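Local coordinates for prolyl-ACP dehydrogenase (Oscillatoria sp., PDB 4IRN), which oxidises prolyl groups carried on an acyl carrier protein during anatoxin-a biosynthesis, with FAD as cofactor, at residues A92-Q97 against E142-Y147; L136-E141 against F272-E277; F72-W77 against G197-L202; A130-L135 against P149-G154; H86-P91 against A105-G110. All blocks are in the same frame, centred on the assembly; numbering follows the deposited sequence.

Contact 1. Residues A92-Q97 against E142-Y147; sequences ARYGGQ and EQKEKY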
# COMPACT_ATOMS: atom_id res chain seq x y z
N ALA A 92 -28.39 31.20 -18.13
CA ALA A 92 -29.68 31.75 -17.74
C ALA A 92 -30.70 31.82 -18.89
O ALA A 92 -31.90 31.78 -18.63
CB ALA A 92 -29.50 33.10 -17.08
N ARG A 93 -30.22 31.87 -20.16
CA ARG A 93 -30.98 31.89 -21.41
C ARG A 93 -31.91 30.67 -21.52
O ARG A 93 -33.01 30.77 -22.08
CB ARG A 93 -30.00 31.89 -22.61
CG ARG A 93 -30.66 32.04 -23.98
CD ARG A 93 -29.71 31.76 -25.11
NE ARG A 93 -30.37 31.90 -26.41
CZ ARG A 93 -30.40 33.03 -27.12
NH1 ARG A 93 -29.81 34.13 -26.65
NH2 ARG A 93 -31.01 33.06 -28.29
N TYR A 94 -31.43 29.49 -21.02
CA TYR A 94 -32.10 28.19 -21.02
C TYR A 94 -32.67 27.88 -19.63
O TYR A 94 -32.88 26.72 -19.29
CB TYR A 94 -31.13 27.09 -21.51
CG TYR A 94 -30.47 27.39 -22.84
CD1 TYR A 94 -31.20 27.43 -24.02
CD2 TYR A 94 -29.10 27.60 -22.93
CE1 TYR A 94 -30.60 27.73 -25.25
CE2 TYR A 94 -28.48 27.89 -24.15
CZ TYR A 94 -29.24 27.96 -25.30
OH TYR A 94 -28.64 28.26 -26.50
N GLY A 95 -32.95 28.94 -18.86
CA GLY A 95 -33.49 28.84 -17.51
C GLY A 95 -32.50 28.41 -16.44
O GLY A 95 -32.90 28.05 -15.33
N GLY A 96 -31.21 28.46 -16.75
CA GLY A 96 -30.15 28.07 -15.83
C GLY A 96 -29.76 29.13 -14.83
O GLY A 96 -30.37 30.20 -14.78
N GLN A 97 -28.72 28.84 -14.02
CA GLN A 97 -28.19 29.74 -12.99
C GLN A 97 -26.98 30.49 -13.50
O GLN A 97 -26.67 31.58 -13.01
CB GLN A 97 -27.82 28.97 -11.72
CG GLN A 97 -28.99 28.39 -10.95
CD GLN A 97 -30.12 29.37 -10.65
OE1 GLN A 97 -31.30 29.07 -10.86
NE2 GLN A 97 -29.80 30.55 -10.13
N GLU A 142 -32.24 25.25 -31.73
CA GLU A 142 -33.59 24.70 -31.55
C GLU A 142 -33.64 23.50 -30.61
O GLU A 142 -34.61 23.35 -29.87
CB GLU A 142 -34.22 24.34 -32.91
CG GLU A 142 -34.38 25.50 -33.89
CD GLU A 142 -35.20 26.71 -33.48
OE1 GLU A 142 -36.13 26.57 -32.65
OE2 GLU A 142 -34.90 27.82 -33.97
N GLN A 143 -32.60 22.65 -30.63
CA GLN A 143 -32.46 21.48 -29.74
C GLN A 143 -32.26 21.93 -28.30
O GLN A 143 -32.85 21.35 -27.39
CB GLN A 143 -31.27 20.61 -30.17
CG GLN A 143 -31.56 19.72 -31.38
CD GLN A 143 -30.35 18.98 -31.88
OE1 GLN A 143 -29.22 19.44 -31.79
NE2 GLN A 143 -30.58 17.83 -32.48
N LYS A 144 -31.44 22.98 -28.10
CA LYS A 144 -31.15 23.57 -26.80
C LYS A 144 -32.38 24.30 -26.24
O LYS A 144 -32.74 24.08 -25.08
CB LYS A 144 -29.96 24.53 -26.90
CG LYS A 144 -28.61 23.84 -27.09
CD LYS A 144 -27.46 24.80 -26.92
CE LYS A 144 -27.14 25.58 -28.17
NZ LYS A 144 -26.09 26.59 -27.93
N GLU A 145 -33.04 25.13 -27.08
CA GLU A 145 -34.24 25.89 -26.72
C GLU A 145 -35.41 25.03 -26.29
O GLU A 145 -36.19 25.45 -25.44
CB GLU A 145 -34.67 26.81 -27.88
CG GLU A 145 -33.93 28.13 -27.96
CD GLU A 145 -33.98 28.78 -29.32
OE1 GLU A 145 -34.80 28.37 -30.17
OE2 GLU A 145 -33.20 29.74 -29.55
N LYS A 146 -35.54 23.83 -26.86
CA LYS A 146 -36.61 22.88 -26.52
C LYS A 146 -36.30 22.05 -25.29
O LYS A 146 -37.13 21.99 -24.38
CB LYS A 146 -36.95 21.98 -27.72
CG LYS A 146 -38.05 20.96 -27.45
CD LYS A 146 -38.23 20.03 -28.63
CE LYS A 146 -39.32 19.02 -28.40
NZ LYS A 146 -39.49 18.14 -29.58
N TYR A 147 -35.13 21.37 -25.26
CA TYR A 147 -34.79 20.43 -24.19
C TYR A 147 -34.13 20.96 -22.92
O TYR A 147 -34.43 20.46 -21.83
CB TYR A 147 -34.06 19.20 -24.74
CG TYR A 147 -34.89 18.37 -25.70
CD1 TYR A 147 -36.01 17.66 -25.24
CD2 TYR A 147 -34.54 18.24 -27.03
CE1 TYR A 147 -36.76 16.87 -26.11
CE2 TYR A 147 -35.28 17.45 -27.91
CZ TYR A 147 -36.39 16.76 -27.44
OH TYR A 147 -37.13 15.98 -28.31

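Contact 2. Residues L136-E141 against F272-E277; sequences LTFGTE and FNHSME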
# COMPACT_ATOMS: atom_id res chain seq x y z
N LEU A 136 -25.74 21.11 -24.35
CA LEU A 136 -25.36 22.52 -24.36
C LEU A 136 -24.23 22.79 -25.38
O LEU A 136 -24.27 23.81 -26.08
CB LEU A 136 -24.96 22.97 -22.93
CG LEU A 136 -24.39 24.40 -22.75
CD1 LEU A 136 -25.43 25.45 -23.08
CD2 LEU A 136 -23.88 24.60 -21.36
N THR A 137 -23.25 21.87 -25.46
CA THR A 137 -22.08 21.95 -26.32
C THR A 137 -22.34 21.57 -27.78
O THR A 137 -21.95 22.33 -28.67
CB THR A 137 -20.91 21.18 -25.69
OG1 THR A 137 -20.72 21.67 -24.36
CG2 THR A 137 -19.61 21.30 -26.49
N PHE A 138 -22.98 20.42 -28.02
CA PHE A 138 -23.20 19.92 -29.38
C PHE A 138 -24.59 20.17 -30.00
O PHE A 138 -24.76 20.00 -31.21
CB PHE A 138 -22.81 18.43 -29.48
CG PHE A 138 -21.38 18.14 -29.07
CD1 PHE A 138 -20.36 18.19 -30.01
CD2 PHE A 138 -21.07 17.81 -27.76
CE1 PHE A 138 -19.04 17.92 -29.63
CE2 PHE A 138 -19.75 17.55 -27.39
CZ PHE A 138 -18.75 17.61 -28.33
N GLY A 139 -25.56 20.56 -29.19
CA GLY A 139 -26.92 20.80 -29.65
C GLY A 139 -27.09 22.07 -30.45
O GLY A 139 -26.38 23.06 -30.24
N THR A 140 -28.05 22.04 -31.39
CA THR A 140 -28.39 23.20 -32.21
C THR A 140 -29.22 24.16 -31.36
O THR A 140 -29.71 23.76 -30.30
CB THR A 140 -29.12 22.79 -33.50
OG1 THR A 140 -30.40 22.25 -33.19
CG2 THR A 140 -28.31 21.82 -34.34
N GLU A 141 -29.39 25.41 -31.82
CA GLU A 141 -30.17 26.41 -31.09
C GLU A 141 -31.59 25.92 -30.78
O GLU A 141 -32.02 26.08 -29.64
CB GLU A 141 -30.15 27.78 -31.79
CG GLU A 141 -28.77 28.41 -31.89
CD GLU A 141 -27.97 28.55 -30.60
OE1 GLU A 141 -28.54 29.03 -29.60
OE2 GLU A 141 -26.77 28.19 -30.61
N PHE A 272 -19.11 11.73 -26.70
CA PHE A 272 -18.87 10.82 -25.57
C PHE A 272 -17.65 11.25 -24.75
O PHE A 272 -17.69 11.25 -23.51
CB PHE A 272 -18.74 9.37 -26.06
CG PHE A 272 -18.61 8.36 -24.95
CD1 PHE A 272 -19.74 7.86 -24.31
CD2 PHE A 272 -17.36 7.90 -24.54
CE1 PHE A 272 -19.61 6.93 -23.28
CE2 PHE A 272 -17.24 6.96 -23.51
CZ PHE A 272 -18.37 6.48 -22.89
N ASN A 273 -16.55 11.56 -25.47
CA ASN A 273 -15.29 11.98 -24.88
C ASN A 273 -15.43 13.35 -24.21
O ASN A 273 -14.77 13.59 -23.18
CB ASN A 273 -14.16 11.97 -25.93
CG ASN A 273 -13.55 10.61 -26.20
OD1 ASN A 273 -13.67 9.66 -25.40
ND2 ASN A 273 -12.90 10.48 -27.35
N HIS A 274 -16.32 14.24 -24.76
CA HIS A 274 -16.62 15.53 -24.13
C HIS A 274 -17.47 15.27 -22.88
O HIS A 274 -17.23 15.87 -21.83
CB HIS A 274 -17.35 16.44 -25.12
CG HIS A 274 -17.77 17.76 -24.55
ND1 HIS A 274 -19.02 17.93 -23.97
CD2 HIS A 274 -17.08 18.92 -24.45
CE1 HIS A 274 -19.06 19.19 -23.56
NE2 HIS A 274 -17.91 19.83 -23.82
N SER A 275 -18.41 14.32 -22.98
CA SER A 275 -19.29 13.88 -21.89
C SER A 275 -18.47 13.27 -20.74
O SER A 275 -18.77 13.56 -19.58
CB SER A 275 -20.35 12.92 -22.42
OG SER A 275 -21.08 12.29 -21.38
N MET A 276 -17.41 12.50 -21.05
CA MET A 276 -16.50 11.90 -20.06
C MET A 276 -15.62 12.92 -19.36
O MET A 276 -15.21 12.70 -18.23
CB MET A 276 -15.65 10.78 -20.68
CG MET A 276 -16.39 9.47 -20.86
SD MET A 276 -17.39 8.98 -19.44
CE MET A 276 -17.12 7.19 -19.43
N GLU A 277 -15.31 14.04 -20.03
CA GLU A 277 -14.54 15.13 -19.42
C GLU A 277 -15.34 15.71 -18.23
O GLU A 277 -14.82 15.77 -17.12
CB GLU A 277 -14.28 16.23 -20.45
CG GLU A 277 -12.85 16.32 -20.92
CD GLU A 277 -12.70 17.25 -22.10
OE1 GLU A 277 -12.83 16.77 -23.25
OE2 GLU A 277 -12.48 18.46 -21.87

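Contact 3. Residues F72-W77 against G197-L202; sequences FNRDAW and GTIADL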
# COMPACT_ATOMS: atom_id res chain seq x y z
N PHE A 72 -36.10 6.01 -4.37
CA PHE A 72 -35.57 7.23 -4.99
C PHE A 72 -36.39 8.41 -4.43
O PHE A 72 -37.63 8.36 -4.44
CB PHE A 72 -35.66 7.15 -6.53
CG PHE A 72 -35.50 8.49 -7.22
CD1 PHE A 72 -34.24 9.07 -7.36
CD2 PHE A 72 -36.60 9.18 -7.68
CE1 PHE A 72 -34.10 10.32 -7.96
CE2 PHE A 72 -36.46 10.44 -8.28
CZ PHE A 72 -35.21 11.00 -8.41
N ASN A 73 -35.70 9.46 -3.94
CA ASN A 73 -36.35 10.63 -3.35
C ASN A 73 -36.70 11.68 -4.41
O ASN A 73 -35.90 12.57 -4.70
CB ASN A 73 -35.49 11.22 -2.22
CG ASN A 73 -36.23 12.10 -1.23
OD1 ASN A 73 -37.33 12.62 -1.49
ND2 ASN A 73 -35.62 12.33 -0.08
N ARG A 74 -37.91 11.56 -4.97
CA ARG A 74 -38.40 12.50 -5.98
C ARG A 74 -38.64 13.89 -5.40
O ARG A 74 -38.40 14.88 -6.08
CB ARG A 74 -39.65 11.98 -6.66
CG ARG A 74 -39.80 12.52 -8.08
CD ARG A 74 -41.07 11.99 -8.71
NE ARG A 74 -40.90 11.61 -10.11
CZ ARG A 74 -40.75 10.36 -10.54
NH1 ARG A 74 -40.70 9.35 -9.67
NH2 ARG A 74 -40.61 10.10 -11.83
N ASP A 75 -39.10 13.94 -4.13
CA ASP A 75 -39.36 15.18 -3.40
C ASP A 75 -38.09 16.03 -3.28
O ASP A 75 -38.12 17.23 -3.53
CB ASP A 75 -39.96 14.90 -2.02
CG ASP A 75 -41.49 14.86 -1.96
OD1 ASP A 75 -42.13 14.56 -3.01
OD2 ASP A 75 -42.04 15.09 -0.87
N ALA A 76 -36.96 15.38 -2.94
CA ALA A 76 -35.65 16.01 -2.79
C ALA A 76 -35.07 16.45 -4.13
O ALA A 76 -34.38 17.47 -4.17
CB ALA A 76 -34.69 15.08 -2.06
N TRP A 77 -35.36 15.70 -5.23
CA TRP A 77 -34.92 16.04 -6.59
C TRP A 77 -35.59 17.35 -7.00
O TRP A 77 -34.90 18.26 -7.48
CB TRP A 77 -35.27 14.92 -7.59
CG TRP A 77 -34.87 15.20 -9.02
CD1 TRP A 77 -35.45 16.08 -9.88
CD2 TRP A 77 -33.80 14.56 -9.76
NE1 TRP A 77 -34.79 16.06 -11.10
CE2 TRP A 77 -33.79 15.13 -11.05
CE3 TRP A 77 -32.87 13.55 -9.45
CZ2 TRP A 77 -32.85 14.76 -12.03
CZ3 TRP A 77 -31.97 13.16 -10.44
CH2 TRP A 77 -31.96 13.76 -11.71
N GLY A 197 -33.11 5.70 -15.83
CA GLY A 197 -33.91 5.09 -16.89
C GLY A 197 -35.40 4.95 -16.61
O GLY A 197 -36.22 5.34 -17.44
N THR A 198 -35.76 4.41 -15.43
CA THR A 198 -37.15 4.19 -15.02
C THR A 198 -37.95 5.48 -14.71
O THR A 198 -39.18 5.43 -14.59
CB THR A 198 -37.22 3.16 -13.87
OG1 THR A 198 -36.14 3.36 -12.97
CG2 THR A 198 -37.21 1.73 -14.38
N ILE A 199 -37.28 6.63 -14.58
CA ILE A 199 -37.91 7.93 -14.30
C ILE A 199 -37.53 9.02 -15.31
O ILE A 199 -38.01 10.15 -15.19
CB ILE A 199 -37.64 8.39 -12.85
CG1 ILE A 199 -36.13 8.52 -12.59
CG2 ILE A 199 -38.29 7.45 -11.85
CD1 ILE A 199 -35.73 9.31 -11.41
N ALA A 200 -36.69 8.70 -16.31
CA ALA A 200 -36.24 9.65 -17.34
C ALA A 200 -37.31 10.00 -18.35
O ALA A 200 -38.12 9.16 -18.72
CB ALA A 200 -35.02 9.12 -18.07
N ASP A 201 -37.27 11.26 -18.82
CA ASP A 201 -38.17 11.81 -19.82
C ASP A 201 -37.46 11.92 -21.17
O ASP A 201 -38.12 11.87 -22.21
CB ASP A 201 -38.73 13.16 -19.36
CG ASP A 201 -39.56 13.06 -18.10
OD1 ASP A 201 -40.70 12.55 -18.18
OD2 ASP A 201 -39.07 13.47 -17.02
N LEU A 202 -36.12 12.06 -21.14
CA LEU A 202 -35.26 12.14 -22.33
C LEU A 202 -34.05 11.20 -22.19
O LEU A 202 -33.41 11.15 -21.14
CB LEU A 202 -34.83 13.59 -22.61
CG LEU A 202 -34.08 13.88 -23.94
CD1 LEU A 202 -35.03 13.78 -25.16
CD2 LEU A 202 -33.42 15.24 -23.90

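Contact 4. Residues A130-L135 against P149-G154; sequences ACEMPL and PLLCRG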
# COMPACT_ATOMS: atom_id res chain seq x y z
N ALA A 130 -23.58 14.25 -17.79
CA ALA A 130 -23.64 13.31 -18.91
C ALA A 130 -24.78 13.56 -19.91
O ALA A 130 -24.79 12.94 -20.98
CB ALA A 130 -23.66 11.88 -18.40
N CYS A 131 -25.73 14.46 -19.57
CA CYS A 131 -26.87 14.73 -20.43
C CYS A 131 -27.02 16.20 -20.80
O CYS A 131 -27.04 16.51 -21.99
CB CYS A 131 -28.15 14.17 -19.81
SG CYS A 131 -28.04 12.43 -19.34
N GLU A 132 -27.15 17.11 -19.80
CA GLU A 132 -27.31 18.55 -20.04
C GLU A 132 -26.09 19.17 -20.72
O GLU A 132 -26.26 19.95 -21.66
CB GLU A 132 -27.64 19.32 -18.75
CG GLU A 132 -29.01 19.05 -18.14
CD GLU A 132 -29.33 19.88 -16.91
OE1 GLU A 132 -28.40 20.36 -16.24
OE2 GLU A 132 -30.53 20.02 -16.59
N MET A 133 -24.87 18.84 -20.24
CA MET A 133 -23.61 19.36 -20.79
C MET A 133 -23.35 19.01 -22.28
O MET A 133 -23.13 19.96 -23.04
CB MET A 133 -22.41 19.02 -19.91
CG MET A 133 -22.33 19.83 -18.63
SD MET A 133 -22.52 21.63 -18.78
CE MET A 133 -21.21 22.05 -19.92
N PRO A 134 -23.39 17.73 -22.74
CA PRO A 134 -23.20 17.46 -24.18
C PRO A 134 -24.26 18.15 -25.06
O PRO A 134 -23.94 18.56 -26.18
CB PRO A 134 -23.29 15.94 -24.27
CG PRO A 134 -24.03 15.51 -23.07
CD PRO A 134 -23.64 16.47 -22.00
N LEU A 135 -25.52 18.28 -24.56
CA LEU A 135 -26.63 18.97 -25.24
C LEU A 135 -26.31 20.48 -25.40
O LEU A 135 -26.56 21.05 -26.46
CB LEU A 135 -27.96 18.75 -24.48
CG LEU A 135 -29.23 19.51 -24.91
CD1 LEU A 135 -29.59 19.24 -26.36
CD2 LEU A 135 -30.40 19.15 -24.03
N PRO A 149 -34.36 24.02 -21.20
CA PRO A 149 -35.22 24.61 -20.17
C PRO A 149 -36.02 23.56 -19.40
O PRO A 149 -36.26 23.72 -18.20
CB PRO A 149 -36.11 25.56 -20.97
CG PRO A 149 -35.36 25.86 -22.20
CD PRO A 149 -34.70 24.56 -22.53
N LEU A 150 -36.38 22.45 -20.07
CA LEU A 150 -37.13 21.34 -19.47
C LEU A 150 -36.34 20.58 -18.42
O LEU A 150 -36.89 20.26 -17.37
CB LEU A 150 -37.61 20.37 -20.54
CG LEU A 150 -38.81 20.79 -21.37
CD1 LEU A 150 -38.97 19.89 -22.54
CD2 LEU A 150 -40.09 20.77 -20.54
N LEU A 151 -35.07 20.26 -18.71
CA LEU A 151 -34.20 19.53 -17.79
C LEU A 151 -33.82 20.39 -16.59
O LEU A 151 -33.76 19.93 -15.45
CB LEU A 151 -32.92 19.08 -18.53
CG LEU A 151 -33.09 18.14 -19.72
CD1 LEU A 151 -31.75 17.85 -20.38
CD2 LEU A 151 -33.76 16.84 -19.32
N CYS A 152 -33.57 21.64 -16.87
CA CYS A 152 -33.19 22.73 -16.01
C CYS A 152 -34.28 23.07 -14.99
O CYS A 152 -33.99 23.18 -13.79
CB CYS A 152 -32.88 23.92 -16.91
SG CYS A 152 -31.75 25.10 -16.21
N ARG A 153 -35.54 23.31 -15.49
CA ARG A 153 -36.66 23.81 -14.68
C ARG A 153 -38.03 23.09 -14.82
O ARG A 153 -38.92 23.33 -14.02
CB ARG A 153 -36.85 25.33 -14.93
CG ARG A 153 -35.57 26.13 -14.97
CD ARG A 153 -35.59 27.43 -14.21
NE ARG A 153 -35.62 27.26 -12.75
CZ ARG A 153 -35.28 28.19 -11.87
NH1 ARG A 153 -34.84 29.37 -12.28
NH2 ARG A 153 -35.35 27.95 -10.57
N GLY A 154 -38.17 22.23 -15.83
CA GLY A 154 -39.42 21.54 -16.14
C GLY A 154 -39.71 20.23 -15.44
O GLY A 154 -40.78 19.64 -15.65

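Contact 5. Residues H86-P91 against A105-G110; sequences HGWPIP and AYALQG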
# COMPACT_ATOMS: atom_id res chain seq x y z
N HIS A 86 -29.58 21.79 -10.76
CA HIS A 86 -29.54 21.33 -12.15
C HIS A 86 -29.09 22.42 -13.13
O HIS A 86 -28.35 22.12 -14.06
CB HIS A 86 -30.89 20.75 -12.57
CG HIS A 86 -31.39 19.68 -11.65
ND1 HIS A 86 -31.73 19.94 -10.34
CD2 HIS A 86 -31.62 18.37 -11.90
CE1 HIS A 86 -32.14 18.79 -9.83
NE2 HIS A 86 -32.08 17.81 -10.73
N GLY A 87 -29.52 23.66 -12.88
CA GLY A 87 -29.21 24.81 -13.71
C GLY A 87 -27.87 25.47 -13.45
O GLY A 87 -27.50 26.39 -14.19
N TRP A 88 -27.13 25.04 -12.39
CA TRP A 88 -25.83 25.61 -12.00
C TRP A 88 -24.83 25.85 -13.15
O TRP A 88 -24.38 26.98 -13.28
CB TRP A 88 -25.18 24.87 -10.81
CG TRP A 88 -25.79 25.12 -9.46
CD1 TRP A 88 -26.67 26.10 -9.12
CD2 TRP A 88 -25.50 24.41 -8.25
NE1 TRP A 88 -26.98 26.02 -7.79
CE2 TRP A 88 -26.27 24.99 -7.22
CE3 TRP A 88 -24.67 23.32 -7.93
CZ2 TRP A 88 -26.24 24.52 -5.90
CZ3 TRP A 88 -24.64 22.85 -6.62
CH2 TRP A 88 -25.42 23.45 -5.62
N PRO A 89 -24.50 24.86 -14.02
CA PRO A 89 -23.57 25.15 -15.13
C PRO A 89 -24.27 25.62 -16.42
O PRO A 89 -23.61 25.85 -17.42
CB PRO A 89 -22.85 23.82 -15.32
CG PRO A 89 -23.80 22.78 -14.84
CD PRO A 89 -24.89 23.43 -14.05
N ILE A 90 -25.61 25.71 -16.40
CA ILE A 90 -26.46 26.07 -17.55
C ILE A 90 -26.65 27.59 -17.65
O ILE A 90 -26.97 28.22 -16.64
CB ILE A 90 -27.83 25.32 -17.50
CG1 ILE A 90 -27.70 23.83 -17.07
CG2 ILE A 90 -28.65 25.48 -18.79
CD1 ILE A 90 -26.80 22.89 -17.95
N PRO A 91 -26.49 28.19 -18.87
CA PRO A 91 -26.72 29.64 -18.99
C PRO A 91 -28.18 30.01 -18.71
O PRO A 91 -29.08 29.22 -18.97
CB PRO A 91 -26.30 29.99 -20.42
CG PRO A 91 -26.06 28.71 -21.10
CD PRO A 91 -26.11 27.58 -20.15
N ALA A 105 -18.39 23.63 -8.63
CA ALA A 105 -17.65 22.56 -7.96
C ALA A 105 -17.61 22.76 -6.44
O ALA A 105 -17.81 21.81 -5.69
CB ALA A 105 -16.23 22.47 -8.52
N TYR A 106 -17.39 24.02 -6.00
CA TYR A 106 -17.36 24.41 -4.59
C TYR A 106 -18.73 24.18 -3.93
O TYR A 106 -18.80 23.63 -2.83
CB TYR A 106 -16.93 25.88 -4.47
CG TYR A 106 -16.51 26.30 -3.08
CD1 TYR A 106 -15.53 25.60 -2.37
CD2 TYR A 106 -17.02 27.47 -2.50
CE1 TYR A 106 -15.10 26.02 -1.12
CE2 TYR A 106 -16.60 27.89 -1.23
CZ TYR A 106 -15.64 27.17 -0.55
OH TYR A 106 -15.23 27.58 0.69
N ALA A 107 -19.83 24.57 -4.63
CA ALA A 107 -21.21 24.41 -4.19
C ALA A 107 -21.60 22.92 -4.15
O ALA A 107 -22.31 22.52 -3.23
CB ALA A 107 -22.15 25.18 -5.11
N LEU A 108 -21.09 22.12 -5.12
CA LEU A 108 -21.31 20.66 -5.17
C LEU A 108 -20.63 19.97 -3.99
O LEU A 108 -21.18 19.03 -3.42
CB LEU A 108 -20.83 20.02 -6.49
CG LEU A 108 -21.58 20.33 -7.78
CD1 LEU A 108 -20.80 19.86 -8.98
CD2 LEU A 108 -22.97 19.72 -7.79
N GLN A 109 -19.37 20.50 -3.60
CA GLN A 109 -18.65 20.00 -2.44
C GLN A 109 -19.53 20.23 -1.20
O GLN A 109 -19.73 19.30 -0.42
CB GLN A 109 -17.29 20.72 -2.30
CG GLN A 109 -16.25 19.92 -1.51
CD GLN A 109 -16.25 20.22 -0.04
OE1 GLN A 109 -16.90 21.15 0.44
NE2 GLN A 109 -15.46 19.47 0.71
N GLY A 110 -20.18 21.41 -1.11
CA GLY A 110 -21.09 21.80 -0.04
C GLY A 110 -22.33 20.94 0.02
O GLY A 110 -22.77 20.56 1.11

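Contact 1. Residues A92-Q97 against E142-Y147
Y94 and E145 are the closest backbone neighbours, their CA atoms 6.5 Å apart, where a short 3-10 turn at A92-R93 runs into an irregular loop that lies against helix 141-153. A backbone bond from G95 N to A92 O, 3.0 Å long, closes this turn just past Y94. With CG anti to its carbonyl carbon (chi1 -53°), Y94 sends its ring along the helix, obliquely across K144: Y94 CE1 lies 3.7 Å from K144 CB. The loop connects helices 74-83 and 101-114 in the all-helical N-terminal domain of the acyl-CoA dehydrogenase fold, and Y94 fits between helix 141-153 and L136 of helix 118-138. At the ring's far end, K144 NZ gives Y94 OH a weak hydrogen bond of 3.4 Å; the K144 chain bends at chi3 (-84°), and its ammonium also forms a salt bridge with E141. On the solvent side, R93 and E145 hold their guanidinium and carboxylate planes nearly coplanar, but R93 NH2 stays 4.2 Å from E145 OE2, beyond a salt bridge.

Contact 2. Residues L136-E141 against F272-E277
H274 reaches from helix 268-282 to the end of helix 118-138, where T137 and F138 receive it. Its CB already lies against the phenyl group, 3.5 Å from F138 CE2 and in the plane of that ring. Because CG is anti to the backbone N (chi1 177°), the imidazole continues outward toward the other helix, and CG itself is again 3.5 Å from F138 CE2. H274 ND1 keeps the same company, also 3.5 Å from F138 CE2. The two rings form an edge-to-face pair, the edge of F138 directed at the face of H274, with planes at 88° and centroids 5.1 Å apart. Farther out the company changes from F138 to T137. CD2 and NE2 lie under the threonine methyl, and T137 CG2 makes a CH-pi contact 3.8 Å from the imidazole centroid. At the tip, H274 CE1 is 3.1 Å from T137 OG1, an oxygen that is hydrogen-bonded to M133 O of its own helix. The imidazole is thus bordered by a phenyl edge and a methyl group, and W278, one turn along helix 268-282, adds a further edge-to-face partner. Lying near the surface, the contact joins the N-terminal helical domain to the first helix of the C-terminal helical domain, the two all-alpha parts that flank the beta domain in the acyl-CoA dehydrogenase fold.

Contact 3. Residues F72-W77 against G197-L202
I199 places CG1 between its backbone N and carbonyl carbon (chi1 59°), and with chi2 at 163° the chain then runs out to set CD1 over the ring of F72, whose own CG is anti to the backbone N. The contact bridges two domains of the acyl-CoA dehydrogenase fold: residues 72-77 include the first turn of helix 74-83 of the N-terminal helical domain, while 197-202 lead into strand 202-208 of the middle beta domain. I199 CD1 sits 3.6 Å from the F72 centroid, 22° off the ring normal, a CH-pi contact. The other branch of the isoleucine faces R74, which bends at chi3 and runs alongside it, pointing the other way. N73 starts the helix as its N-cap, its OD1 accepting from A76 N at 3.1 Å; that N-H comes from above the carbonyl plane. I199 lies about 8 Å from the FAD-binding T195, measured between side chains. At the solvent-exposed R74, NH2 lies 3.5 Å from I199 CG2.

Contact 4. Residues A130-L135 against P149-G154
L151 faces E132 across two helices that run roughly antiparallel, their segment axes at 142° and 10.9 Å apart at closest approach. P149 opens the second segment, its carbonyl accepting from R153 N. Two residues on, L151 turns its side chain toward helix 118-138. L151 CB is 3.2 Å from E132 OE2, and L151 CD1 continues past the glutamate stem to lie 3.7 Å from E132 CG. The same methyl reaches L135, where L151 CD1 and L135 CD2 are 4.1 Å apart. Helices 118-138 and 141-153, joined by a short connection, make a roughly antiparallel helical hairpin in the N-terminal domain of the acyl-CoA dehydrogenase fold, with strand 158-161 touching both L151 and C131. The extended E132 chain carries its carboxylate alongside the L151 backbone, where H127 NE2 is weakly hydrogen-bonded to both E132 OE2 and L151 O. C152 follows, its N 3.5 Å from E132 OE2 but poorly angled for a bond.

Contact 5. Residues H86-P91 against A105-G110
W88 lays the six-membered part of its indole against A107 on helix 101-114, the alanine methyl coming over one face of the ring. A107 CB is 4.0 Å from the centroid of that ring and 24° off its normal, a CH-pi contact displaced toward the rim. The touching atoms are at the outer end of the indole: W88 CZ3 and CH2 each lie 3.7 Å from A107 CB. L108 meets the same ring differently, at its edge. L108 CD2 comes near the indole plane, 3.7 Å from W88 CZ3, as the two side chains pass antiparallel. W88 can reach across because CG is anti to its carbonyl carbon (chi1 -74°), which turns the indole away from the loop toward the helix. The backbone behind it is a type I beta turn from G87 to I90, closed by the bond from I90 N to G87 O, 3.0 Å long. F47 and V51 of helix 42-58 also touch the indole, so it packs against two helices. The arrangement is a tryptophan from an inter-helix loop packed into the buried interior of the N-terminal helical domain of an acyl-CoA dehydrogenase fold.

How the contacts relate
From the N terminus, the first segment met is 72-77, and contact 3 closes a long loop from it to 197-202, so that contacts 1, 4 and 5 all fall within its span. Contact 5 closes first, a short loop from 86-91 to 105-110, and is complete before contacts 2 and 4 begin. Contact 1 crosses it, starting at 92-97 and ending on helix 141-153, and also crosses contact 4, which shares that helix. Contact 2 starts inside contact 3 and ends beyond it, at 272-277, so it crosses contacts 1, 3 and 4. Contacts 1, 4 and 5 knit the N-terminal helices together, whereas contact 3 joins them to the beta domain and contact 2 to the C-terminal helices.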